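336aa long hypothetical dTDP-glucose 4,6-dehydratase (Pyrococcus horikoshii, PDB 2HUN) probably acts as an NAD-dependent dTDP-glucose 4,6-dehydratase, a lyase of the extended short-chain dehydrogenase type. Local coordinates at residues 101-106 with 155-160; 121-126 with 174-179; 127-132 with 149-154. All coordinates share one frame; numbering follows the deposited sequence.

Contact 1 of 3, residues 101-106 with 155-160; sequences SNVIGT and KAASDM. With NAD (nicotinamide-adenine-dinucleotide), chain C.
The carbonyl oxygen of Asn-102 is gripped from its own helix and pressed by the neighbouring one. Thr-106 OG1 donates to Asn-102 O over 2.7 Å in the carbonyl plane, while Ser-158 CB packs against Asn-102 O at 3.3 Å. A water adds a weak bond to this oxygen, donates to Ser-158 OG and accepts from Lys-155 NZ, a bridge between helices that otherwise meet by packing. Because Ser-158 OG lies between its backbone N and carbonyl carbon (chi1 69°), it folds back to donate to Lys-155 O at 2.6 Å, presenting CB to Asn-102 and Thr-106. The Asn-102 amide crosses the Lys-155 chain at about a right angle, ND2 4.0 Å from Lys-155 CD; its polar ends are held by Thr-154 and the amide of Glu-85. Bends at chi2 and chi3 bring Lys-155 NZ 2.9 Å from NAD O3D, and Ser-101 OG accepts from NAD N6A at 3.0 Å. Beside these near-parallel helices (19°) Val-103 and Ala-157 each meet their counterpart in the second subunit, consistent with the four-helix interface of short-chain dehydrogenase dimers, and Lys-155 closes that family's Tyr-x-x-x-Lys signature.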
loop_
_atom_site.group_PDB
_atom_site.type_symbol
_atom_site.label_atom_id
_atom_site.label_comp_id
_atom_site.label_asym_id
_atom_site.label_seq_id
_atom_site.Cartn_x
_atom_site.Cartn_y
_atom_site.Cartn_z
ATOM N N SER A 101 -3.004 -12.158 6.282
ATOM C CA SER A 101 -2.590 -12.942 5.124
ATOM C C SER A 101 -2.027 -12.105 3.975
ATOM O O SER A 101 -1.014 -12.474 3.378
ATOM C CB SER A 101 -3.758 -13.793 4.600
ATOM O OG SER A 101 -4.105 -14.832 5.506
ATOM N N ASN A 102 -2.672 -10.982 3.670
ATOM C CA ASN A 102 -2.220 -10.155 2.553
ATOM C C ASN A 102 -1.024 -9.268 2.872
ATOM O O ASN A 102 -0.041 -9.272 2.134
ATOM C CB ASN A 102 -3.382 -9.308 2.023
ATOM C CG ASN A 102 -4.560 -10.160 1.571
ATOM O OD1 ASN A 102 -4.421 -11.365 1.371
ATOM N ND2 ASN A 102 -5.718 -9.535 1.400
ATOM N N VAL A 103 -1.098 -8.514 3.963
ATOM C CA VAL A 103 0.001 -7.636 4.339
ATOM C C VAL A 103 1.103 -8.342 5.126
ATOM O O VAL A 103 2.248 -8.377 4.676
ATOM C CB VAL A 103 -0.492 -6.428 5.159
ATOM C CG1 VAL A 103 0.699 -5.572 5.572
ATOM C CG2 VAL A 103 -1.469 -5.591 4.326
ATOM N N ILE A 104 0.773 -8.906 6.289
ATOM C CA ILE A 104 1.792 -9.582 7.092
ATOM C C ILE A 104 2.395 -10.755 6.321
ATOM O O ILE A 104 3.601 -10.972 6.346
ATOM C CB ILE A 104 1.214 -10.106 8.433
ATOM C CG1 ILE A 104 0.582 -8.957 9.218
ATOM C CG2 ILE A 104 2.323 -10.749 9.267
ATOM C CD1 ILE A 104 1.519 -7.814 9.508
ATOM N N GLY A 105 1.550 -11.502 5.626
ATOM C CA GLY A 105 2.034 -12.633 4.861
ATOM C C GLY A 105 3.047 -12.233 3.803
ATOM O O GLY A 105 4.074 -12.895 3.639
ATOM N N THR A 106 2.768 -11.153 3.077
ATOM C CA THR A 106 3.694 -10.723 2.041
ATOM C C THR A 106 4.981 -10.189 2.672
ATOM O O THR A 106 6.077 -10.447 2.178
ATOM C CB THR A 106 3.052 -9.662 1.138
ATOM O OG1 THR A 106 1.886 -10.224 0.520
ATOM C CG2 THR A 106 4.030 -9.215 0.057
ATOM N N LYS A 155 -4.254 -5.662 -0.356
ATOM C CA LYS A 155 -3.499 -6.140 -1.509
ATOM C C LYS A 155 -2.604 -4.981 -1.959
ATOM O O LYS A 155 -1.432 -5.180 -2.273
ATOM C CB LYS A 155 -4.427 -6.551 -2.656
ATOM C CG LYS A 155 -5.177 -7.861 -2.425
ATOM C CD LYS A 155 -4.232 -9.064 -2.314
ATOM C CE LYS A 155 -3.545 -9.366 -3.645
ATOM N NZ LYS A 155 -2.568 -10.497 -3.536
ATOM N N ALA A 156 -3.165 -3.771 -1.980
ATOM C CA ALA A 156 -2.430 -2.568 -2.388
ATOM C C ALA A 156 -1.265 -2.321 -1.445
ATOM O O ALA A 156 -0.168 -1.993 -1.884
ATOM C CB ALA A 156 -3.356 -1.346 -2.397
ATOM N N ALA A 157 -1.512 -2.481 -0.148
ATOM C CA ALA A 157 -0.477 -2.298 0.858
ATOM C C ALA A 157 0.648 -3.297 0.636
ATOM O O ALA A 157 1.821 -2.948 0.783
ATOM C CB ALA A 157 -1.056 -2.472 2.261
ATOM N N SER A 158 0.302 -4.538 0.289
ATOM C CA SER A 158 1.328 -5.548 0.054
ATOM C C SER A 158 2.161 -5.180 -1.172
ATOM O O SER A 158 3.374 -5.382 -1.175
ATOM C CB SER A 158 0.718 -6.955 -0.096
ATOM O OG SER A 158 -0.031 -7.107 -1.290
ATOM N N ASP A 159 1.525 -4.639 -2.210
ATOM C CA ASP A 159 2.269 -4.226 -3.406
ATOM C C ASP A 159 3.354 -3.213 -3.015
ATOM O O ASP A 159 4.501 -3.306 -3.457
ATOM C CB ASP A 159 1.341 -3.565 -4.439
ATOM C CG ASP A 159 0.441 -4.557 -5.150
ATOM O OD1 ASP A 159 0.464 -5.747 -4.787
ATOM O OD2 ASP A 159 -0.292 -4.142 -6.078
ATOM N N MET A 160 2.984 -2.238 -2.192
ATOM C CA MET A 160 3.921 -1.204 -1.769
ATOM C C MET A 160 5.143 -1.780 -1.048
ATOM O O MET A 160 6.275 -1.325 -1.276
ATOM C CB MET A 160 3.215 -0.166 -0.874
ATOM C CG MET A 160 2.112 0.627 -1.572
ATOM S SD MET A 160 2.633 1.370 -3.149
ATOM C CE MET A 160 2.143 0.152 -4.306
HETATM P PA NAD C . -8.440 -18.619 -3.854
HETATM O O1A NAD C . -9.250 -18.022 -2.781
HETATM O O2A NAD C . -9.048 -19.641 -4.752
HETATM O O5B NAD C . -7.164 -19.299 -3.161
HETATM C C5B NAD C . -6.274 -18.600 -2.278
HETATM C C4B NAD C . -5.316 -19.689 -1.778
HETATM O O4B NAD C . -4.318 -19.118 -0.910
HETATM C C3B NAD C . -6.072 -20.766 -0.948
HETATM O O3B NAD C . -5.661 -22.084 -1.347
HETATM C C2B NAD C . -5.732 -20.385 0.505
HETATM O O2B NAD C . -5.779 -21.439 1.466
HETATM C C1B NAD C . -4.340 -19.771 0.355
HETATM N N9A NAD C . -3.996 -18.787 1.405
HETATM C C8A NAD C . -4.684 -17.695 1.786
HETATM N N7A NAD C . -4.026 -17.078 2.766
HETATM C C5A NAD C . -2.916 -17.763 3.024
HETATM C C6A NAD C . -1.836 -17.617 3.938
HETATM N N6A NAD C . -1.753 -16.626 4.815
HETATM N N1A NAD C . -0.815 -18.596 3.891
HETATM C C2A NAD C . -0.886 -19.658 2.977
HETATM N N3A NAD C . -1.905 -19.795 2.118
HETATM C C4A NAD C . -2.892 -18.862 2.147
HETATM O O3 NAD C . -8.109 -17.390 -4.806
HETATM P PN NAD C . -7.358 -17.175 -6.183
HETATM O O1N NAD C . -8.434 -16.585 -7.032
HETATM O O2N NAD C . -6.774 -18.428 -6.703
HETATM O O5D NAD C . -6.309 -15.978 -5.899
HETATM C C5D NAD C . -4.899 -16.078 -6.117
HETATM C C4D NAD C . -4.298 -14.650 -6.165
HETATM O O4D NAD C . -4.690 -13.972 -7.370
HETATM C C3D NAD C . -4.730 -13.787 -4.973
HETATM O O3D NAD C . -3.569 -13.061 -4.489
HETATM C C2D NAD C . -5.798 -12.838 -5.584
HETATM O O2D NAD C . -5.813 -11.595 -4.876
HETATM C C1D NAD C . -5.320 -12.723 -7.023
HETATM N N1N NAD C . -6.377 -12.430 -8.013
HETATM C C2N NAD C . -7.415 -13.368 -8.331
HETATM C C3N NAD C . -8.376 -13.015 -9.296
HETATM C C7N NAD C . -9.516 -13.980 -9.697
HETATM O O7N NAD C . -10.223 -13.692 -10.671
HETATM N N7N NAD C . -9.702 -15.098 -9.006
HETATM C C4N NAD C . -8.314 -11.751 -9.936
HETATM C C5N NAD C . -7.287 -10.842 -9.607
HETATM C C6N NAD C . -6.312 -11.168 -8.651
HETATM O O HOH W 1 -1.260 -9.895 -1.014
#

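Contact 2 of 3, residues 121-126 with 174-179; sequences RFVHVS and SITRCT. With NAD (nicotinamide-adenine-dinucleotide), chain C.
Two adjacent parallel strands of the Rossmann sheet, 121-127 and 172-182, meet here, joined through helix 150-168 as a beta-alpha-beta crossover. Phe-122, His-124 and Ser-126 exchange backbone bonds with Ser-174 and Thr-176 in a regular ladder. Thr-176 N donates to His-124 O at 2.8 Å; the last rung, Ser-126 N to Thr-176 O, is short at 2.6 Å but bent, 138° at the hydrogen. At the start of the pair Arg-121, its chain kinked at chi2 (56°), curls its guanidinium over to the neighbouring strand. NH2 gives Ser-174 OG a bond of 2.8 Å that lies close to the guanidinium plane, and NH1 adds a weak one; the same hydroxyl is also hydrogen-bonded to the carbonyl of Glu-235. Arg-121 further donates to the carbonyls of Val-230 and Leu-231, on helix 220-233. A leucine in its place would probably cost those two carbonyls the arginine donor and leave the Ser-174 hydroxyl with one grip fewer. On the sheet face carrying His-124 and Arg-177, His-124 CB lies alongside Ile-175 CG1 at 4.0 Å, with Ile-175 CG2 at the edge of the imidazole. Next to them Ser-126 CB packs on Arg-177 CG at 3.7 Å, and both polar ends go on to Asp-159, by hydrogen bond and salt bridge respectively. Thr-176 and Val-125 point to the other face, toward the side where Val-230 lies. At the C-terminal end of the pair, carbonyls from both strands approach the nicotinamide ring: Thr-179 O is 3.2 Å from NAD C4N, with Cys-178 O near C5N and Ser-126 O near C6N. Three partly negative oxygens gathered so near ring carbons would probably suit the electron-poor, oxidised nicotinamide.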
loop_
_atom_site.group_PDB
_atom_site.type_symbol
_atom_site.label_atom_id
_atom_site.label_comp_id
_atom_site.label_asym_id
_atom_site.label_seq_id
_atom_site.Cartn_x
_atom_site.Cartn_y
_atom_site.Cartn_z
ATOM N N ARG A 121 14.087 -15.457 -7.622
ATOM C CA ARG A 121 13.196 -14.719 -8.514
ATOM C C ARG A 121 11.810 -14.720 -7.878
ATOM O O ARG A 121 11.217 -15.775 -7.676
ATOM C CB ARG A 121 13.157 -15.384 -9.891
ATOM C CG ARG A 121 12.149 -14.774 -10.868
ATOM C CD ARG A 121 12.372 -13.282 -11.080
ATOM N NE ARG A 121 11.393 -12.734 -12.015
ATOM C CZ ARG A 121 11.024 -11.458 -12.055
ATOM N NH1 ARG A 121 11.552 -10.586 -11.208
ATOM N NH2 ARG A 121 10.127 -11.053 -12.946
ATOM N N PHE A 122 11.295 -13.533 -7.574
ATOM C CA PHE A 122 10.001 -13.392 -6.913
ATOM C C PHE A 122 8.918 -12.691 -7.737
ATOM O O PHE A 122 9.136 -11.606 -8.264
ATOM C CB PHE A 122 10.222 -12.639 -5.598
ATOM C CG PHE A 122 8.966 -12.328 -4.837
ATOM C CD1 PHE A 122 8.123 -13.342 -4.391
ATOM C CD2 PHE A 122 8.664 -11.017 -4.508
ATOM C CE1 PHE A 122 6.997 -13.043 -3.618
ATOM C CE2 PHE A 122 7.551 -10.709 -3.743
ATOM C CZ PHE A 122 6.712 -11.722 -3.293
ATOM N N VAL A 123 7.756 -13.328 -7.849
ATOM C CA VAL A 123 6.628 -12.747 -8.564
ATOM C C VAL A 123 5.473 -12.606 -7.576
ATOM O O VAL A 123 4.992 -13.595 -7.028
ATOM C CB VAL A 123 6.167 -13.625 -9.745
ATOM C CG1 VAL A 123 4.851 -13.088 -10.299
ATOM C CG2 VAL A 123 7.233 -13.633 -10.841
ATOM N N HIS A 124 5.050 -11.366 -7.349
ATOM C CA HIS A 124 3.952 -11.039 -6.437
ATOM C C HIS A 124 2.684 -10.877 -7.274
ATOM O O HIS A 124 2.613 -9.988 -8.135
ATOM C CB HIS A 124 4.274 -9.722 -5.715
ATOM C CG HIS A 124 3.229 -9.276 -4.741
ATOM N ND1 HIS A 124 3.004 -9.916 -3.541
ATOM C CD2 HIS A 124 2.381 -8.222 -4.768
ATOM C CE1 HIS A 124 2.068 -9.272 -2.869
ATOM N NE2 HIS A 124 1.673 -8.239 -3.592
ATOM N N VAL A 125 1.696 -11.740 -7.027
ATOM C CA VAL A 125 0.428 -11.695 -7.755
ATOM C C VAL A 125 -0.575 -10.765 -7.051
ATOM O O VAL A 125 -0.865 -10.915 -5.858
ATOM C CB VAL A 125 -0.186 -13.113 -7.900
ATOM C CG1 VAL A 125 -1.461 -13.050 -8.752
ATOM C CG2 VAL A 125 0.820 -14.044 -8.560
ATOM N N SER A 126 -1.107 -9.804 -7.798
ATOM C CA SER A 126 -2.044 -8.847 -7.229
ATOM C C SER A 126 -3.296 -8.696 -8.099
ATOM O O SER A 126 -3.486 -9.451 -9.062
ATOM C CB SER A 126 -1.336 -7.499 -7.031
ATOM O OG SER A 126 -2.089 -6.621 -6.213
ATOM N N SER A 174 9.050 -8.867 -9.329
ATOM C CA SER A 174 8.089 -8.158 -10.170
ATOM C C SER A 174 6.705 -8.368 -9.560
ATOM O O SER A 174 6.512 -9.272 -8.748
ATOM C CB SER A 174 8.088 -8.693 -11.603
ATOM O OG SER A 174 9.308 -8.423 -12.261
ATOM N N ILE A 175 5.756 -7.526 -9.954
ATOM C CA ILE A 175 4.386 -7.607 -9.468
ATOM C C ILE A 175 3.458 -7.746 -10.669
ATOM O O ILE A 175 3.676 -7.113 -11.704
ATOM C CB ILE A 175 3.975 -6.316 -8.711
ATOM C CG1 ILE A 175 4.800 -6.155 -7.432
ATOM C CG2 ILE A 175 2.484 -6.346 -8.390
ATOM C CD1 ILE A 175 4.629 -4.787 -6.780
ATOM N N THR A 176 2.436 -8.588 -10.540
ATOM C CA THR A 176 1.457 -8.742 -11.609
ATOM C C THR A 176 0.078 -8.328 -11.082
ATOM O O THR A 176 -0.223 -8.500 -9.894
ATOM C CB THR A 176 1.375 -10.205 -12.118
ATOM O OG1 THR A 176 1.054 -11.080 -11.028
ATOM C CG2 THR A 176 2.705 -10.631 -12.725
ATOM N N ARG A 177 -0.743 -7.767 -11.962
ATOM C CA ARG A 177 -2.100 -7.360 -11.607
ATOM C C ARG A 177 -3.003 -7.796 -12.753
ATOM O O ARG A 177 -2.852 -7.339 -13.892
ATOM C CB ARG A 177 -2.182 -5.836 -11.399
ATOM C CG ARG A 177 -1.549 -5.348 -10.095
ATOM C CD ARG A 177 -1.442 -3.832 -10.058
ATOM N NE ARG A 177 -0.844 -3.332 -8.819
ATOM C CZ ARG A 177 -0.327 -2.110 -8.700
ATOM N NH1 ARG A 177 -0.340 -1.289 -9.745
ATOM N NH2 ARG A 177 0.194 -1.707 -7.548
ATOM N N CYS A 178 -3.944 -8.683 -12.451
ATOM C CA CYS A 178 -4.839 -9.205 -13.472
ATOM C C CYS A 178 -6.313 -8.968 -13.171
ATOM O O CYS A 178 -6.705 -8.717 -12.029
ATOM C CB CYS A 178 -4.616 -10.708 -13.625
ATOM S SG CYS A 178 -5.125 -11.613 -12.148
ATOM N N THR A 179 -7.124 -9.089 -14.215
ATOM C CA THR A 179 -8.559 -8.905 -14.106
ATOM C C THR A 179 -9.199 -10.204 -13.628
ATOM O O THR A 179 -8.529 -11.057 -13.050
ATOM C CB THR A 179 -9.154 -8.503 -15.470
ATOM O OG1 THR A 179 -8.922 -9.549 -16.416
ATOM C CG2 THR A 179 -8.493 -7.232 -15.974
HETATM P PA NAD C . -8.440 -18.619 -3.854
HETATM O O1A NAD C . -9.250 -18.022 -2.781
HETATM O O2A NAD C . -9.048 -19.641 -4.752
HETATM O O5B NAD C . -7.164 -19.299 -3.161
HETATM C C5B NAD C . -6.274 -18.600 -2.278
HETATM C C4B NAD C . -5.316 -19.689 -1.778
HETATM O O4B NAD C . -4.318 -19.118 -0.910
HETATM C C3B NAD C . -6.072 -20.766 -0.948
HETATM O O3B NAD C . -5.661 -22.084 -1.347
HETATM C C2B NAD C . -5.732 -20.385 0.505
HETATM O O2B NAD C . -5.779 -21.439 1.466
HETATM C C1B NAD C . -4.340 -19.771 0.355
HETATM N N9A NAD C . -3.996 -18.787 1.405
HETATM C C8A NAD C . -4.684 -17.695 1.786
HETATM N N7A NAD C . -4.026 -17.078 2.766
HETATM C C5A NAD C . -2.916 -17.763 3.024
HETATM C C6A NAD C . -1.836 -17.617 3.938
HETATM N N6A NAD C . -1.753 -16.626 4.815
HETATM N N1A NAD C . -0.815 -18.596 3.891
HETATM C C2A NAD C . -0.886 -19.658 2.977
HETATM N N3A NAD C . -1.905 -19.795 2.118
HETATM C C4A NAD C . -2.892 -18.862 2.147
HETATM O O3 NAD C . -8.109 -17.390 -4.806
HETATM P PN NAD C . -7.358 -17.175 -6.183
HETATM O O1N NAD C . -8.434 -16.585 -7.032
HETATM O O2N NAD C . -6.774 -18.428 -6.703
HETATM O O5D NAD C . -6.309 -15.978 -5.899
HETATM C C5D NAD C . -4.899 -16.078 -6.117
HETATM C C4D NAD C . -4.298 -14.650 -6.165
HETATM O O4D NAD C . -4.690 -13.972 -7.370
HETATM C C3D NAD C . -4.730 -13.787 -4.973
HETATM O O3D NAD C . -3.569 -13.061 -4.489
HETATM C C2D NAD C . -5.798 -12.838 -5.584
HETATM O O2D NAD C . -5.813 -11.595 -4.876
HETATM C C1D NAD C . -5.320 -12.723 -7.023
HETATM N N1N NAD C . -6.377 -12.430 -8.013
HETATM C C2N NAD C . -7.415 -13.368 -8.331
HETATM C C3N NAD C . -8.376 -13.015 -9.296
HETATM C C7N NAD C . -9.516 -13.980 -9.697
HETATM O O7N NAD C . -10.223 -13.692 -10.671
HETATM N N7N NAD C . -9.702 -15.098 -9.006
HETATM C C4N NAD C . -8.314 -11.751 -9.936
HETATM C C5N NAD C . -7.287 -10.842 -9.607
HETATM C C6N NAD C . -6.312 -11.168 -8.651
HETATM O O HOH W 2 -1.796 -11.058 -11.579
#

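Contact 3 of 3, residues 127-132 with 149-154; sequences TDEVYG and SPYSAT. With NAD (nicotinamide-adenine-dinucleotide), chain C.
Tyr-151 carries its CG anti to the backbone N (chi1 159°), which swings the phenol out from the first turn of helix 150-168 toward Thr-127 and Glu-129. Glu-129 answers with CG beside its own N (chi1 -74°) and an extended chain beyond, so that its carboxylate arrives at the rim of the phenol ring. There Glu-129 OE2 sits 3.6 Å from Tyr-151 CE2, near the ring plane, and the two flat groups are turned 59° apart. At the far end of the ring, Tyr-151 OH shares a hydrogen bond of 2.7 Å with NAD O2D, which lies in the plane of the phenol; either hydroxyl may be the donor. Thr-127 CG2 lies 3.8 Å from Tyr-151 OH, oblique to the ring, while its CB packs against the nicotinamide ring. Behind this meeting Ser-152 lies against the backbone of Glu-129, and a water joins the two, donating to Glu-129 O at 3.0 Å and bonding Ser-152 OG at 2.7 Å. Each segment also fixes its own shape. Glu-129 N donates almost straight to Thr-127 OG1 at 3.0 Å, an ST turn that starts the bend after strand 121-127. Ser-152 N donates to Ser-149 OG at 3.2 Å and Ser-149 N returns a bond to Ser-152 OG at 3.2 Å, a capping box at the head of the helix. On its outer side this helix start packs against the second subunit, with Pro-150 and Ser-149 touching Thr-168 of that neighbouring chain. The tyrosine of the Tyr-x-x-x-Lys signature, set on the cofactor ribose opposite a Thr-Asp-Glu sequence at the strand end, is the arrangement familiar from the nicotinamide pocket of sugar-nucleotide dehydratases.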
loop_
_atom_site.group_PDB
_atom_site.type_symbol
_atom_site.label_atom_id
_atom_site.label_comp_id
_atom_site.label_asym_id
_atom_site.label_seq_id
_atom_site.Cartn_x
_atom_site.Cartn_y
_atom_site.Cartn_z
ATOM N N THR A 127 -4.124 -7.700 -7.783
ATOM C CA THR A 127 -5.395 -7.499 -8.481
ATOM C C THR A 127 -5.683 -6.142 -9.118
ATOM O O THR A 127 -5.159 -5.107 -8.697
ATOM C CB THR A 127 -6.563 -7.796 -7.521
ATOM O OG1 THR A 127 -7.806 -7.478 -8.152
ATOM C CG2 THR A 127 -6.424 -6.972 -6.267
ATOM N N ASP A 128 -6.561 -6.162 -10.118
ATOM C CA ASP A 128 -6.971 -4.953 -10.829
ATOM C C ASP A 128 -7.784 -4.056 -9.895
ATOM O O ASP A 128 -7.985 -2.871 -10.168
ATOM C CB ASP A 128 -7.801 -5.327 -12.073
ATOM C CG ASP A 128 -9.130 -6.027 -11.729
ATOM O OD1 ASP A 128 -9.242 -6.654 -10.654
ATOM O OD2 ASP A 128 -10.063 -5.961 -12.557
ATOM N N GLU A 129 -8.239 -4.623 -8.781
ATOM C CA GLU A 129 -9.026 -3.856 -7.825
ATOM C C GLU A 129 -8.222 -2.815 -7.052
ATOM O O GLU A 129 -8.805 -1.905 -6.459
ATOM C CB GLU A 129 -9.738 -4.787 -6.835
ATOM C CG GLU A 129 -10.930 -5.534 -7.430
ATOM C CD GLU A 129 -11.702 -6.320 -6.378
ATOM O OE1 GLU A 129 -12.280 -5.693 -5.466
ATOM O OE2 GLU A 129 -11.719 -7.562 -6.458
ATOM N N VAL A 130 -6.897 -2.928 -7.053
ATOM C CA VAL A 130 -6.086 -1.953 -6.322
ATOM C C VAL A 130 -6.296 -0.536 -6.846
ATOM O O VAL A 130 -6.210 0.422 -6.088
ATOM C CB VAL A 130 -4.576 -2.284 -6.384
ATOM C CG1 VAL A 130 -4.285 -3.534 -5.562
ATOM C CG2 VAL A 130 -4.140 -2.477 -7.834
ATOM N N TYR A 131 -6.589 -0.415 -8.138
ATOM C CA TYR A 131 -6.810 0.881 -8.775
ATOM C C TYR A 131 -8.188 1.503 -8.546
ATOM O O TYR A 131 -8.398 2.678 -8.841
ATOM C CB TYR A 131 -6.685 0.753 -10.291
ATOM C CG TYR A 131 -5.340 0.279 -10.796
ATOM C CD1 TYR A 131 -4.251 1.150 -10.871
ATOM C CD2 TYR A 131 -5.167 -1.033 -11.236
ATOM C CE1 TYR A 131 -3.024 0.728 -11.380
ATOM C CE2 TYR A 131 -3.946 -1.471 -11.745
ATOM C CZ TYR A 131 -2.879 -0.583 -11.817
ATOM O OH TYR A 131 -1.674 -1.000 -12.328
ATOM N N GLY A 132 -9.131 0.721 -8.039
ATOM C CA GLY A 132 -10.467 1.258 -7.850
ATOM C C GLY A 132 -11.175 1.311 -9.194
ATOM O O GLY A 132 -10.613 0.888 -10.207
ATOM N N SER A 149 -11.987 -1.353 -0.676
ATOM C CA SER A 149 -12.351 -2.337 0.344
ATOM C C SER A 149 -11.111 -2.752 1.119
ATOM O O SER A 149 -9.991 -2.543 0.659
ATOM C CB SER A 149 -12.989 -3.579 -0.297
ATOM O OG SER A 149 -12.029 -4.371 -0.986
ATOM N N PRO A 150 -11.290 -3.336 2.317
ATOM C CA PRO A 150 -10.120 -3.755 3.092
ATOM C C PRO A 150 -9.329 -4.790 2.303
ATOM O O PRO A 150 -8.105 -4.874 2.410
ATOM C CB PRO A 150 -10.737 -4.335 4.365
ATOM C CG PRO A 150 -11.964 -3.487 4.544
ATOM C CD PRO A 150 -12.518 -3.439 3.125
ATOM N N TYR A 151 -10.035 -5.583 1.509
ATOM C CA TYR A 151 -9.364 -6.588 0.706
ATOM C C TYR A 151 -8.395 -5.937 -0.283
ATOM O O TYR A 151 -7.210 -6.271 -0.308
ATOM C CB TYR A 151 -10.379 -7.434 -0.074
ATOM C CG TYR A 151 -9.778 -8.135 -1.278
ATOM C CD1 TYR A 151 -8.775 -9.091 -1.124
ATOM C CD2 TYR A 151 -10.187 -7.812 -2.575
ATOM C CE1 TYR A 151 -8.186 -9.709 -2.229
ATOM C CE2 TYR A 151 -9.604 -8.430 -3.692
ATOM C CZ TYR A 151 -8.605 -9.376 -3.509
ATOM O OH TYR A 151 -8.028 -10.011 -4.595
ATOM N N SER A 152 -8.901 -5.015 -1.102
ATOM C CA SER A 152 -8.053 -4.373 -2.098
ATOM C C SER A 152 -7.042 -3.425 -1.452
ATOM O O SER A 152 -5.958 -3.209 -1.986
ATOM C CB SER A 152 -8.903 -3.643 -3.159
ATOM O OG SER A 152 -9.718 -2.628 -2.596
ATOM N N ALA A 153 -7.382 -2.882 -0.289
ATOM C CA ALA A 153 -6.468 -1.978 0.399
ATOM C C ALA A 153 -5.278 -2.765 0.946
ATOM O O ALA A 153 -4.144 -2.262 0.961
ATOM C CB ALA A 153 -7.184 -1.250 1.528
ATOM N N THR A 154 -5.532 -3.993 1.396
ATOM C CA THR A 154 -4.457 -4.829 1.927
ATOM C C THR A 154 -3.619 -5.386 0.778
ATOM O O THR A 154 -2.410 -5.561 0.911
ATOM C CB THR A 154 -5.000 -5.975 2.814
ATOM O OG1 THR A 154 -5.980 -6.737 2.094
ATOM C CG2 THR A 154 -5.638 -5.399 4.068
HETATM P PA NAD C . -8.440 -18.619 -3.854
HETATM O O1A NAD C . -9.250 -18.022 -2.781
HETATM O O2A NAD C . -9.048 -19.641 -4.752
HETATM O O5B NAD C . -7.164 -19.299 -3.161
HETATM C C5B NAD C . -6.274 -18.600 -2.278
HETATM C C4B NAD C . -5.316 -19.689 -1.778
HETATM O O4B NAD C . -4.318 -19.118 -0.910
HETATM C C3B NAD C . -6.072 -20.766 -0.948
HETATM O O3B NAD C . -5.661 -22.084 -1.347
HETATM C C2B NAD C . -5.732 -20.385 0.505
HETATM O O2B NAD C . -5.779 -21.439 1.466
HETATM C C1B NAD C . -4.340 -19.771 0.355
HETATM N N9A NAD C . -3.996 -18.787 1.405
HETATM C C8A NAD C . -4.684 -17.695 1.786
HETATM N N7A NAD C . -4.026 -17.078 2.766
HETATM C C5A NAD C . -2.916 -17.763 3.024
HETATM C C6A NAD C . -1.836 -17.617 3.938
HETATM N N6A NAD C . -1.753 -16.626 4.815
HETATM N N1A NAD C . -0.815 -18.596 3.891
HETATM C C2A NAD C . -0.886 -19.658 2.977
HETATM N N3A NAD C . -1.905 -19.795 2.118
HETATM C C4A NAD C . -2.892 -18.862 2.147
HETATM O O3 NAD C . -8.109 -17.390 -4.806
HETATM P PN NAD C . -7.358 -17.175 -6.183
HETATM O O1N NAD C . -8.434 -16.585 -7.032
HETATM O O2N NAD C . -6.774 -18.428 -6.703
HETATM O O5D NAD C . -6.309 -15.978 -5.899
HETATM C C5D NAD C . -4.899 -16.078 -6.117
HETATM C C4D NAD C . -4.298 -14.650 -6.165
HETATM O O4D NAD C . -4.690 -13.972 -7.370
HETATM C C3D NAD C . -4.730 -13.787 -4.973
HETATM O O3D NAD C . -3.569 -13.061 -4.489
HETATM C C2D NAD C . -5.798 -12.838 -5.584
HETATM O O2D NAD C . -5.813 -11.595 -4.876
HETATM C C1D NAD C . -5.320 -12.723 -7.023
HETATM N N1N NAD C . -6.377 -12.430 -8.013
HETATM C C2N NAD C . -7.415 -13.368 -8.331
HETATM C C3N NAD C . -8.376 -13.015 -9.296
HETATM C C7N NAD C . -9.516 -13.980 -9.697
HETATM O O7N NAD C . -10.223 -13.692 -10.671
HETATM N N7N NAD C . -9.702 -15.098 -9.006
HETATM C C4N NAD C . -8.314 -11.751 -9.936
HETATM C C5N NAD C . -7.287 -10.842 -9.607
HETATM C C6N NAD C . -6.312 -11.168 -8.651
HETATM O O HOH W 3 -11.114 -1.538 -4.638
HETATM O O HOH W 4 -12.589 -4.051 -3.678
#

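Overall arrangement
From the N terminus, helix 96-116 comes first and leads into strand 121-127, whose end runs on into the 127-132 turn. Contact 3 closes the shortest loop, bringing that turn to the head of helix 150-168. Contact 1 encloses it, pairing helix 96-116 with the next turns of the same helix. Contact 2 opens inside contact 1 and closes later, on strand 172-182, so those two cross along the chain, and contact 3 falls within both. Bonds such as Lys-155 to the Val-125 carbonyl and Tyr-131 to Arg-177 sew the three together. Helix layer, central sheet and strand-end turn thus converge on one NAD, while contacts 1 and 3 also face the second subunit.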